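Local coordinates for protein phosphodiesterase (Trypanosoma brucei brucei, PDB 5H2Q) that belongs to the all-helical, metal-binding phosphodiesterase family of the HD clan and carries a zinc and a magnesium ion close to a bound ligand, at residues D45-I50 and H88-V93; R79-N84 and V169-D174; T102-G107 and F119-T124; L200-A205 and V236-G241. One frame throughout, in Å; residues are numbered along the deposited sequence.

Contacts 1, 3 and 4 are buried in the helical bundle, whereas contact 2 is only partly buried and ends at the partly exposed Lys-81 and the exposed Glu-170. Contacts 1 and 3 both use helix 90-105, at its start and its end, and both are apolar: alanines against rings in the first, leucines in the second. Contact 4 adds a water bridge and a residue of the ligand pocket, Met-204, and it touches contact 3 where Met-238 CE packs 3.4 Å from Leu-121 CD2. The surface character of contact 2 appears in its loose lysine-glutamate approach. It meets contact 1 through a salt bridge, Asp-45 OD1 to Arg-79 NH1 at 2.9 Å.

Contact 1 (D45-I50 and H88-V93); sequences DVAAAI and HNFYHV. With ZN (zinc ion), chain C.
Ala-47 meets two rings at once. Its CB lies 3.7 Å from Tyr-91 CD1, equally near Tyr-91 CE1, and 3.8 Å from Phe-90 CD2, approaching both rings obliquely. Phe-90 is carried toward helix 43-58 because CG stands anti to the backbone N (chi1 -170°), whereas Tyr-91, with CG anti to the carbonyl carbon (chi1 -54°), brings one side of its ring, CD1 and CE1, to the alanine. The Phe-90 ring presents its edge to the next residue: Ala-48 N sits near the ring plane, 3.5 Å from CE2, and Ala-48 CA is in that plane too. Small side chains thus let ring and backbone come close, with no hydrogen bond across the interface.

Asn-89 is the N-cap of the second helix, its OD1 accepting weakly from Tyr-91 N and His-92 N. One residue past Tyr-91, His-92 makes no contact with 45-50 and binds the zinc ion through NE2 at 2.1 Å, together with His-128, Asp-129 and Asp-242. The two rings that pack on helix 43-58 therefore belong to the same first turn as a metal ligand. Ile-75 and Arg-79 of helix 68-80 flank Ala-48 and Phe-90, and Val-16 of helix 10-17 lies against Ala-48.

Contact 2 (R79-N84 and V169-D174); sequences RKKYRN and VEILSD
Lys-81 reaches across to Ile-171 and Glu-170, and its side chain can be followed atom by atom. CB points toward helix 159-172 but stays 5.0 Å from Ile-171 CD1. CG makes the nearest apolar approach, 4.4 Å from the same Ile-171 CD1. The isoleucine offers that methyl because its chain runs out extended (chi2 167°). At CD the distance to Ile-171 CD1 is already 4.6 Å, and the chain begins to leave the methyl. CE comes within 4.5 Å of Glu-170 OE2, and the tip, NZ, beyond it, is farther off at 4.8 Å from the same OE2: opposite charges near each other, too far apart for a salt bridge. Lys-81 is twisted away from staggered values, with chi2 at -131°, which fits a loosely held, partly exposed chain.

In this all-helical phosphodiesterase fold the contact sets the turn after helix 68-80 against the C-terminal part of helix 159-172, where Ile-171 also packs on Phe-74 and Gln-77 of the former helix. Close by, Glu-170 O accepts from Ser-173 OG at 2.6 Å and from Ser-173 N at 3.1 Å. Beside Lys-81, Tyr-82 OH is hydrogen-bonded to Leu-126 O and to the backbone N of Asp-129, a zinc ligand. Arg-83 forms a salt bridge with Asp-131.

Contact 3 (T102-G107 and F119-T124); sequences TFLYRG and FVLLIT
Leu-104 points its forked end at two neighbouring leucines of helix 115-127, one methyl to each. Its CD2 lies 4.3 Å from Leu-121 CD1, while its CD1 lies 4.3 Å from Leu-122 CD2. With CG anti to the carbonyl carbon (chi1 -67°), the fork extends across the gap, and the CA atoms of Leu-104 and Leu-121 remain 9.7 Å apart. Side-chain ends alone bridge the two helices.

The denser part lies on the Leu-121 side, where helix 227-242 closes in: Leu-237 touches both Leu-104 and Leu-121, and Met-238 also packs on Leu-121. Leu-121 sits there with an unusual first torsion, -107°, well away from a staggered value. The looser side is at the partly exposed Tyr-105, whose CE2 comes only to 4.7 Å from Leu-122 CD1. Leu-104 CB of the same helix lies over one face of that ring, 3.6 Å above the plane and offset toward the rim. Leu-60 of helix 60-63 touches both Tyr-105 and Leu-122 there. Just beyond, helix 90-105 runs out, Thr-102 O accepting from both Arg-106 N and Gly-107 N, and Arg-106 is exposed, its NH2 hydrogen-bonded to Thr-27.

The buried Thr-124 OG1 donates to Val-120 O (2.8 Å) in its own helix. With no hydrogen bond or charge pair between the segments, these two helices are joined here by methyl-to-methyl contact, so the fit depends on shape and exclusion of water and not on bond direction.

Contact 4 (L200-A205 and V236-G241); sequences LATDMA and VLMKAG. With LLI ((4~{a}~{S},8~{a}~{R})-2-cycloheptyl-4-[4-methoxy-3-[2-(2-oxidanylideneimidazolidin-1-yl)ethoxy]phenyl]-4~{a},5,8,8~{a}-tetrahydrophthalazin-1-one), chain E.
The flat carbonyl group of Ala-201 is met at its oxygen by the Lys-239 chain, with O 3.3 Å from CG and nearly as close to CD. Water 3 donates to that same Ala-201 O (2.7 Å) and to Asp-203 O, and accepts from Lys-239 NZ at 2.8 Å, so one water ties the loop to helix 227-242. The other flat group, the Asp-203 carboxylate, takes Ala-205 N on OD1 from above its plane (54° out of it; 3.0 Å), an Asx turn, while OD2 bonds Ser-158.

Lys-239 bends at chi3 (62°) and chi4, which folds NZ back to the water and to its hydrogen-bond partner His-207. NZ also lies 3.6 Å from Met-204 SD, the two side chains crossing at a slant. Thr-202 sends CG2 to 3.6 Å from Met-238 CG, while its OG1 is hydrogen-bonded to Val-199 O.

Met-204 faces the ligand LLI: CG is 3.4 Å from its O20, and CE is 3.8 Å from C23 of the cycloheptyl group. Met-204, on the loop, is thus a wall of the ligand pocket, backed by Lys-239 of helix 227-242, whose last residue is the zinc ligand Asp-242.

Contact 1 (D45-I50 and H88-V93)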
# COMPACT_ATOMS: atom_id res chain seq x y z
N ASP A 45 5.74 -6.98 -15.91
CA ASP A 45 5.55 -5.93 -16.92
C ASP A 45 4.08 -5.44 -16.90
O ASP A 45 3.86 -4.24 -16.94
CB ASP A 45 5.92 -6.46 -18.32
CG ASP A 45 7.40 -6.65 -18.54
OD1 ASP A 45 8.20 -6.03 -17.81
OD2 ASP A 45 7.77 -7.36 -19.50
N VAL A 46 3.10 -6.37 -16.82
CA VAL A 46 1.66 -6.05 -16.74
C VAL A 46 1.39 -5.24 -15.45
O VAL A 46 0.67 -4.25 -15.54
CB VAL A 46 0.80 -7.33 -16.85
CG1 VAL A 46 -0.63 -7.13 -16.33
CG2 VAL A 46 0.80 -7.85 -18.29
N ALA A 47 1.98 -5.65 -14.28
CA ALA A 47 1.86 -4.94 -13.00
C ALA A 47 2.34 -3.49 -13.16
O ALA A 47 1.61 -2.58 -12.81
CB ALA A 47 2.63 -5.65 -11.89
N ALA A 48 3.54 -3.29 -13.77
CA ALA A 48 4.08 -1.94 -14.02
C ALA A 48 3.17 -1.17 -15.00
O ALA A 48 2.89 0.01 -14.77
CB ALA A 48 5.51 -2.02 -14.55
N ALA A 49 2.68 -1.83 -16.07
CA ALA A 49 1.77 -1.15 -17.02
C ALA A 49 0.43 -0.75 -16.35
O ALA A 49 -0.14 0.28 -16.71
CB ALA A 49 1.51 -2.03 -18.23
N ILE A 50 -0.05 -1.54 -15.35
CA ILE A 50 -1.30 -1.17 -14.67
C ILE A 50 -1.10 0.14 -13.96
O ILE A 50 -1.90 1.03 -14.14
CB ILE A 50 -1.81 -2.29 -13.70
CG1 ILE A 50 -2.39 -3.45 -14.51
CG2 ILE A 50 -2.91 -1.75 -12.72
CD1 ILE A 50 -2.39 -4.75 -13.75
N HIS A 88 4.80 -9.16 0.23
CA HIS A 88 5.33 -7.81 0.06
C HIS A 88 6.21 -7.68 -1.19
O HIS A 88 7.35 -7.23 -1.13
CB HIS A 88 6.02 -7.32 1.33
CG HIS A 88 5.07 -6.99 2.44
ND1 HIS A 88 4.88 -7.84 3.50
CD2 HIS A 88 4.28 -5.90 2.61
CE1 HIS A 88 3.98 -7.27 4.28
NE2 HIS A 88 3.62 -6.07 3.80
N ASN A 89 5.63 -8.07 -2.35
CA ASN A 89 6.32 -7.97 -3.63
C ASN A 89 5.69 -6.81 -4.42
O ASN A 89 4.82 -6.09 -3.90
CB ASN A 89 6.20 -9.31 -4.37
CG ASN A 89 4.77 -9.77 -4.43
OD1 ASN A 89 3.84 -8.97 -4.70
ND2 ASN A 89 4.53 -11.01 -4.09
N PHE A 90 6.18 -6.56 -5.64
CA PHE A 90 5.67 -5.46 -6.46
C PHE A 90 4.13 -5.49 -6.66
O PHE A 90 3.51 -4.43 -6.73
CB PHE A 90 6.37 -5.45 -7.82
CG PHE A 90 6.11 -4.24 -8.67
CD1 PHE A 90 6.35 -2.95 -8.18
CD2 PHE A 90 5.63 -4.37 -9.97
CE1 PHE A 90 6.14 -1.82 -8.98
CE2 PHE A 90 5.42 -3.25 -10.77
CZ PHE A 90 5.66 -1.97 -10.27
N TYR A 91 3.52 -6.69 -6.71
CA TYR A 91 2.05 -6.78 -6.93
C TYR A 91 1.27 -6.14 -5.76
O TYR A 91 0.21 -5.57 -5.99
CB TYR A 91 1.62 -8.24 -7.13
CG TYR A 91 2.41 -8.90 -8.23
CD1 TYR A 91 2.26 -8.52 -9.56
CD2 TYR A 91 3.40 -9.85 -7.94
CE1 TYR A 91 3.02 -9.11 -10.58
CE2 TYR A 91 4.19 -10.40 -8.93
CZ TYR A 91 3.98 -10.06 -10.26
OH TYR A 91 4.74 -10.66 -11.24
N HIS A 92 1.78 -6.24 -4.51
CA HIS A 92 1.11 -5.62 -3.37
C HIS A 92 1.02 -4.11 -3.55
O HIS A 92 -0.05 -3.53 -3.32
CB HIS A 92 1.86 -5.95 -2.06
CG HIS A 92 1.43 -5.08 -0.92
ND1 HIS A 92 0.14 -5.12 -0.42
CD2 HIS A 92 2.15 -4.18 -0.20
CE1 HIS A 92 0.12 -4.28 0.61
NE2 HIS A 92 1.30 -3.64 0.74
N VAL A 93 2.14 -3.45 -3.92
CA VAL A 93 2.10 -1.98 -4.05
C VAL A 93 1.27 -1.54 -5.25
O VAL A 93 0.57 -0.52 -5.20
CB VAL A 93 3.49 -1.32 -3.98
CG1 VAL A 93 4.18 -1.67 -2.66
CG2 VAL A 93 4.37 -1.70 -5.18
ZN ZN C . 2.00 -2.45 2.36
O HOH W 1 1.68 -4.15 3.72
O HOH W 2 2.78 -1.64 4.35

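Contact 2 (R79-N84 and V169-D174)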
# COMPACT_ATOMS: atom_id res chain seq x y z
N ARG A 79 10.00 -0.86 -9.11
CA ARG A 79 9.90 -2.30 -9.35
C ARG A 79 11.19 -3.04 -9.03
O ARG A 79 11.15 -4.07 -8.38
CB ARG A 79 9.50 -2.55 -10.80
CG ARG A 79 9.15 -4.02 -11.04
CD ARG A 79 8.64 -4.26 -12.44
NE ARG A 79 9.69 -4.02 -13.43
CZ ARG A 79 9.56 -4.28 -14.73
NH1 ARG A 79 8.41 -4.73 -15.22
NH2 ARG A 79 10.58 -4.07 -15.56
N LYS A 80 12.33 -2.43 -9.40
CA LYS A 80 13.67 -3.00 -9.15
C LYS A 80 13.97 -3.25 -7.68
O LYS A 80 14.76 -4.13 -7.35
CB LYS A 80 14.77 -2.10 -9.75
CG LYS A 80 14.83 -2.18 -11.26
CD LYS A 80 15.90 -1.26 -11.82
CE LYS A 80 16.02 -1.38 -13.32
NZ LYS A 80 16.42 -2.75 -13.74
N LYS A 81 13.34 -2.47 -6.80
CA LYS A 81 13.55 -2.53 -5.35
C LYS A 81 12.56 -3.43 -4.62
O LYS A 81 12.62 -3.52 -3.39
CB LYS A 81 13.58 -1.11 -4.74
CG LYS A 81 14.72 -0.28 -5.31
CD LYS A 81 15.54 0.39 -4.24
CE LYS A 81 17.00 0.44 -4.63
NZ LYS A 81 17.81 -0.53 -3.84
N TYR A 82 11.64 -4.11 -5.37
CA TYR A 82 10.73 -5.08 -4.77
C TYR A 82 11.28 -6.47 -4.93
O TYR A 82 11.88 -6.81 -5.96
CB TYR A 82 9.28 -4.92 -5.25
CG TYR A 82 8.65 -3.69 -4.59
CD1 TYR A 82 8.13 -3.75 -3.31
CD2 TYR A 82 8.61 -2.47 -5.26
CE1 TYR A 82 7.61 -2.62 -2.68
CE2 TYR A 82 8.10 -1.33 -4.64
CZ TYR A 82 7.58 -1.41 -3.35
OH TYR A 82 7.09 -0.29 -2.71
N ARG A 83 11.18 -7.24 -3.89
CA ARG A 83 11.80 -8.56 -3.87
C ARG A 83 10.83 -9.68 -4.17
O ARG A 83 9.61 -9.47 -4.20
CB ARG A 83 12.53 -8.75 -2.52
CG ARG A 83 13.65 -7.74 -2.37
CD ARG A 83 14.35 -7.92 -1.07
NE ARG A 83 15.57 -7.12 -0.99
CZ ARG A 83 16.80 -7.57 -1.20
NH1 ARG A 83 17.01 -8.85 -1.49
NH2 ARG A 83 17.84 -6.76 -1.09
N ASN A 84 11.36 -10.89 -4.42
CA ASN A 84 10.58 -12.08 -4.73
C ASN A 84 10.17 -12.76 -3.43
O ASN A 84 10.73 -13.79 -3.02
CB ASN A 84 11.37 -13.01 -5.68
CG ASN A 84 10.65 -14.28 -6.10
OD1 ASN A 84 11.28 -15.29 -6.47
ND2 ASN A 84 9.34 -14.28 -6.02
N VAL A 169 13.22 8.46 -1.26
CA VAL A 169 13.98 9.71 -1.44
C VAL A 169 15.14 9.47 -2.41
O VAL A 169 15.40 10.33 -3.28
CB VAL A 169 14.40 10.27 -0.06
CG1 VAL A 169 15.40 11.43 -0.21
CG2 VAL A 169 13.18 10.72 0.75
N GLU A 170 15.81 8.32 -2.29
CA GLU A 170 16.91 7.97 -3.20
C GLU A 170 16.42 7.92 -4.66
O GLU A 170 17.05 8.48 -5.55
CB GLU A 170 17.51 6.63 -2.78
CG GLU A 170 18.69 6.23 -3.65
CD GLU A 170 19.48 5.09 -3.04
OE1 GLU A 170 20.69 5.28 -2.80
OE2 GLU A 170 18.87 4.04 -2.73
N ILE A 171 15.29 7.21 -4.90
CA ILE A 171 14.73 7.10 -6.25
C ILE A 171 14.43 8.47 -6.81
O ILE A 171 14.79 8.80 -7.93
CB ILE A 171 13.49 6.15 -6.30
CG1 ILE A 171 13.94 4.67 -6.07
CG2 ILE A 171 12.73 6.30 -7.64
CD1 ILE A 171 12.81 3.69 -5.78
N LEU A 172 13.78 9.29 -5.99
CA LEU A 172 13.40 10.61 -6.40
C LEU A 172 14.58 11.60 -6.53
O LEU A 172 14.39 12.68 -7.08
CB LEU A 172 12.31 11.15 -5.48
CG LEU A 172 11.02 10.31 -5.41
CD1 LEU A 172 10.17 10.74 -4.20
CD2 LEU A 172 10.17 10.45 -6.72
N SER A 173 15.79 11.24 -6.03
CA SER A 173 16.96 12.12 -6.11
C SER A 173 17.53 12.15 -7.54
O SER A 173 18.30 13.04 -7.84
CB SER A 173 18.03 11.71 -5.11
OG SER A 173 18.66 10.49 -5.47
N ASP A 174 17.17 11.15 -8.39
CA ASP A 174 17.57 11.06 -9.80
C ASP A 174 16.54 11.88 -10.60
O ASP A 174 15.37 11.48 -10.63
CB ASP A 174 17.55 9.58 -10.25
CG ASP A 174 17.89 9.26 -11.72
OD1 ASP A 174 18.13 10.21 -12.49
OD2 ASP A 174 17.83 8.06 -12.10

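Contact 3 (T102-G107 and F119-T124)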
# COMPACT_ATOMS: atom_id res chain seq x y z
N THR A 102 -9.41 3.72 -6.38
CA THR A 102 -10.86 3.50 -6.24
C THR A 102 -11.43 4.25 -5.07
O THR A 102 -12.57 4.72 -5.18
CB THR A 102 -11.26 2.03 -6.19
OG1 THR A 102 -10.85 1.47 -4.95
CG2 THR A 102 -10.71 1.20 -7.38
N PHE A 103 -10.69 4.34 -3.94
CA PHE A 103 -11.21 5.09 -2.78
C PHE A 103 -11.36 6.54 -3.14
O PHE A 103 -12.35 7.15 -2.81
CB PHE A 103 -10.30 4.95 -1.56
CG PHE A 103 -10.15 3.55 -1.01
CD1 PHE A 103 -11.08 2.56 -1.31
CD2 PHE A 103 -9.08 3.23 -0.18
CE1 PHE A 103 -10.95 1.26 -0.77
CE2 PHE A 103 -8.95 1.94 0.35
CZ PHE A 103 -9.87 0.97 0.04
N LEU A 104 -10.37 7.10 -3.87
CA LEU A 104 -10.45 8.49 -4.28
C LEU A 104 -11.55 8.77 -5.28
O LEU A 104 -12.29 9.72 -5.06
CB LEU A 104 -9.09 8.94 -4.89
CG LEU A 104 -7.90 9.00 -3.93
CD1 LEU A 104 -6.58 9.23 -4.70
CD2 LEU A 104 -8.10 10.09 -2.88
N TYR A 105 -11.65 7.98 -6.36
CA TYR A 105 -12.53 8.33 -7.50
C TYR A 105 -13.80 7.51 -7.68
O TYR A 105 -14.62 7.85 -8.55
CB TYR A 105 -11.70 8.33 -8.79
CG TYR A 105 -10.56 9.34 -8.69
CD1 TYR A 105 -10.81 10.71 -8.63
CD2 TYR A 105 -9.25 8.92 -8.52
CE1 TYR A 105 -9.78 11.63 -8.47
CE2 TYR A 105 -8.20 9.83 -8.36
CZ TYR A 105 -8.47 11.19 -8.34
OH TYR A 105 -7.45 12.09 -8.20
N ARG A 106 -14.00 6.46 -6.86
CA ARG A 106 -15.24 5.69 -6.85
C ARG A 106 -15.88 5.97 -5.47
O ARG A 106 -17.09 6.04 -5.38
CB ARG A 106 -15.01 4.19 -7.07
CG ARG A 106 -14.30 3.82 -8.37
CD ARG A 106 -15.20 3.99 -9.57
NE ARG A 106 -14.63 3.37 -10.76
CZ ARG A 106 -15.29 3.20 -11.89
NH1 ARG A 106 -16.55 3.59 -12.00
NH2 ARG A 106 -14.70 2.63 -12.94
N GLY A 107 -15.04 6.12 -4.43
CA GLY A 107 -15.47 6.44 -3.07
C GLY A 107 -15.63 7.92 -2.77
O GLY A 107 -15.99 8.28 -1.65
N PHE A 119 -2.41 12.90 -6.35
CA PHE A 119 -1.23 12.46 -7.11
C PHE A 119 -0.18 11.92 -6.14
O PHE A 119 0.33 10.82 -6.33
CB PHE A 119 -0.65 13.65 -7.89
CG PHE A 119 0.59 13.29 -8.67
CD1 PHE A 119 0.60 12.17 -9.50
CD2 PHE A 119 1.75 14.05 -8.58
CE1 PHE A 119 1.74 11.84 -10.26
CE2 PHE A 119 2.90 13.71 -9.31
CZ PHE A 119 2.88 12.60 -10.14
N VAL A 120 0.14 12.69 -5.08
CA VAL A 120 1.11 12.26 -4.08
C VAL A 120 0.73 10.91 -3.48
O VAL A 120 1.59 10.04 -3.35
CB VAL A 120 1.31 13.36 -2.98
CG1 VAL A 120 2.13 12.82 -1.80
CG2 VAL A 120 1.95 14.62 -3.58
N LEU A 121 -0.55 10.71 -3.12
CA LEU A 121 -0.98 9.43 -2.52
C LEU A 121 -0.75 8.23 -3.45
O LEU A 121 -0.26 7.18 -3.02
CB LEU A 121 -2.49 9.50 -2.24
CG LEU A 121 -3.02 9.63 -0.85
CD1 LEU A 121 -4.47 9.18 -0.85
CD2 LEU A 121 -2.26 8.76 0.16
N LEU A 122 -1.09 8.39 -4.74
CA LEU A 122 -0.93 7.30 -5.70
C LEU A 122 0.53 6.96 -5.91
O LEU A 122 0.90 5.78 -5.95
CB LEU A 122 -1.63 7.66 -7.01
CG LEU A 122 -3.16 7.84 -6.88
CD1 LEU A 122 -3.74 8.39 -8.15
CD2 LEU A 122 -3.84 6.51 -6.51
N ILE A 123 1.39 7.99 -5.94
CA ILE A 123 2.84 7.80 -6.02
C ILE A 123 3.32 7.09 -4.76
O ILE A 123 4.07 6.13 -4.85
CB ILE A 123 3.56 9.17 -6.21
CG1 ILE A 123 3.31 9.76 -7.65
CG2 ILE A 123 5.05 9.04 -5.85
CD1 ILE A 123 3.68 8.80 -8.85
N THR A 124 2.87 7.56 -3.57
CA THR A 124 3.27 6.99 -2.27
C THR A 124 2.93 5.50 -2.15
O THR A 124 3.73 4.73 -1.62
CB THR A 124 2.67 7.82 -1.13
OG1 THR A 124 3.16 9.16 -1.25
CG2 THR A 124 3.09 7.28 0.24

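Contact 4 (L200-A205 and V236-G241)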
# COMPACT_ATOMS: atom_id res chain seq x y z
N LEU A 200 5.30 6.58 6.88
CA LEU A 200 5.49 6.34 8.32
C LEU A 200 4.19 5.91 9.02
O LEU A 200 4.23 5.13 9.97
CB LEU A 200 6.11 7.57 8.99
CG LEU A 200 7.53 7.99 8.51
CD1 LEU A 200 7.96 9.26 9.20
CD2 LEU A 200 8.57 6.90 8.79
N ALA A 201 3.04 6.37 8.51
CA ALA A 201 1.71 6.00 9.02
C ALA A 201 1.31 4.54 8.77
O ALA A 201 0.27 4.09 9.31
CB ALA A 201 0.66 6.92 8.44
N THR A 202 2.07 3.80 7.91
CA THR A 202 1.77 2.41 7.61
C THR A 202 2.28 1.42 8.66
O THR A 202 2.00 0.23 8.52
CB THR A 202 2.22 2.01 6.21
OG1 THR A 202 3.64 2.07 6.18
CG2 THR A 202 1.59 2.89 5.12
N ASP A 203 3.03 1.89 9.67
CA ASP A 203 3.53 1.00 10.73
C ASP A 203 2.29 0.58 11.57
O ASP A 203 1.71 1.42 12.27
CB ASP A 203 4.60 1.71 11.61
CG ASP A 203 5.09 0.83 12.73
OD1 ASP A 203 4.60 -0.31 12.84
OD2 ASP A 203 6.02 1.26 13.46
N MET A 204 1.90 -0.70 11.49
CA MET A 204 0.69 -1.19 12.20
C MET A 204 0.78 -1.13 13.74
O MET A 204 -0.26 -1.16 14.41
CB MET A 204 0.27 -2.58 11.75
CG MET A 204 -0.34 -2.63 10.38
SD MET A 204 -1.84 -1.63 10.22
CE MET A 204 -3.02 -2.58 11.14
N ALA A 205 2.01 -0.97 14.29
CA ALA A 205 2.19 -0.78 15.73
C ALA A 205 1.53 0.57 16.10
O ALA A 205 1.12 0.75 17.25
CB ALA A 205 3.66 -0.77 16.10
N VAL A 236 -4.82 8.00 6.67
CA VAL A 236 -5.94 7.06 6.75
C VAL A 236 -6.21 6.35 5.42
O VAL A 236 -6.49 5.15 5.41
CB VAL A 236 -7.18 7.79 7.34
CG1 VAL A 236 -8.49 7.08 6.98
CG2 VAL A 236 -7.01 7.92 8.84
N LEU A 237 -6.06 7.06 4.29
CA LEU A 237 -6.26 6.39 3.01
C LEU A 237 -5.11 5.44 2.66
O LEU A 237 -5.35 4.39 2.08
CB LEU A 237 -6.44 7.42 1.88
CG LEU A 237 -7.81 8.00 1.76
CD1 LEU A 237 -7.81 9.01 0.66
CD2 LEU A 237 -8.86 6.92 1.45
N MET A 238 -3.87 5.81 2.98
CA MET A 238 -2.71 4.93 2.78
C MET A 238 -2.92 3.68 3.64
O MET A 238 -2.78 2.54 3.17
CB MET A 238 -1.43 5.68 3.22
CG MET A 238 -0.11 5.01 2.82
SD MET A 238 0.11 4.48 1.09
CE MET A 238 -0.33 5.96 0.19
N LYS A 239 -3.28 3.88 4.92
CA LYS A 239 -3.56 2.75 5.80
C LYS A 239 -4.69 1.88 5.24
O LYS A 239 -4.57 0.66 5.28
CB LYS A 239 -3.95 3.28 7.18
CG LYS A 239 -2.75 3.69 8.00
CD LYS A 239 -3.17 4.13 9.42
CE LYS A 239 -3.84 3.04 10.26
NZ LYS A 239 -3.14 1.72 10.17
N ALA A 240 -5.80 2.49 4.73
CA ALA A 240 -6.93 1.78 4.15
C ALA A 240 -6.51 0.92 2.96
O ALA A 240 -6.91 -0.23 2.87
CB ALA A 240 -8.04 2.75 3.76
N GLY A 241 -5.66 1.45 2.08
CA GLY A 241 -5.19 0.64 0.98
C GLY A 241 -4.37 -0.54 1.48
O GLY A 241 -4.53 -1.66 1.00
C2 LLI E . -3.51 -10.06 7.08
C3 LLI E . -3.77 -9.89 5.70
O1 LLI E . -4.08 -11.16 7.67
C12 LLI E . -0.35 -6.14 7.00
C14 LLI E . 1.04 -6.03 7.67
C15 LLI E . 0.98 -5.93 9.20
C16 LLI E . -1.15 -4.84 7.19
C17 LLI E . -0.32 -3.60 6.96
C18 LLI E . 1.83 -4.85 7.07
C19 LLI E . 1.01 -3.59 7.02
C21 LLI E . -0.31 -6.75 11.18
C22 LLI E . -0.13 -8.24 11.66
C23 LLI E . -1.71 -6.15 11.52
C24 LLI E . -0.29 -8.54 13.16
C25 LLI E . -2.18 -6.12 12.98
C26 LLI E . -2.68 -7.46 13.53
C27 LLI E . -1.72 -8.65 13.68
C28 LLI E . -3.86 -11.36 9.08
C29 LLI E . -4.48 -12.68 9.43
C4 LLI E . -2.64 -9.19 7.73
C5 LLI E . -3.13 -8.88 5.00
C6 LLI E . -2.00 -8.17 7.02
C7 LLI E . -2.25 -8.03 5.66
O8 LLI E . -4.67 -10.76 5.16
C9 LLI E . -4.80 -10.80 3.73
C10 LLI E . -1.06 -7.27 7.73
N11 LLI E . -0.89 -7.52 9.01
N13 LLI E . -0.04 -6.71 9.73
O20 LLI E . 1.73 -5.23 9.86
N30 LLI E . -3.65 -13.83 9.07
C31 LLI E . -2.20 -13.86 9.31
C32 LLI E . -4.01 -14.78 8.16
C33 LLI E . -1.80 -15.21 8.73
N34 LLI E . -2.96 -15.59 7.94
O35 LLI E . -5.13 -14.90 7.68
O HOH W 3 -0.69 2.49 11.23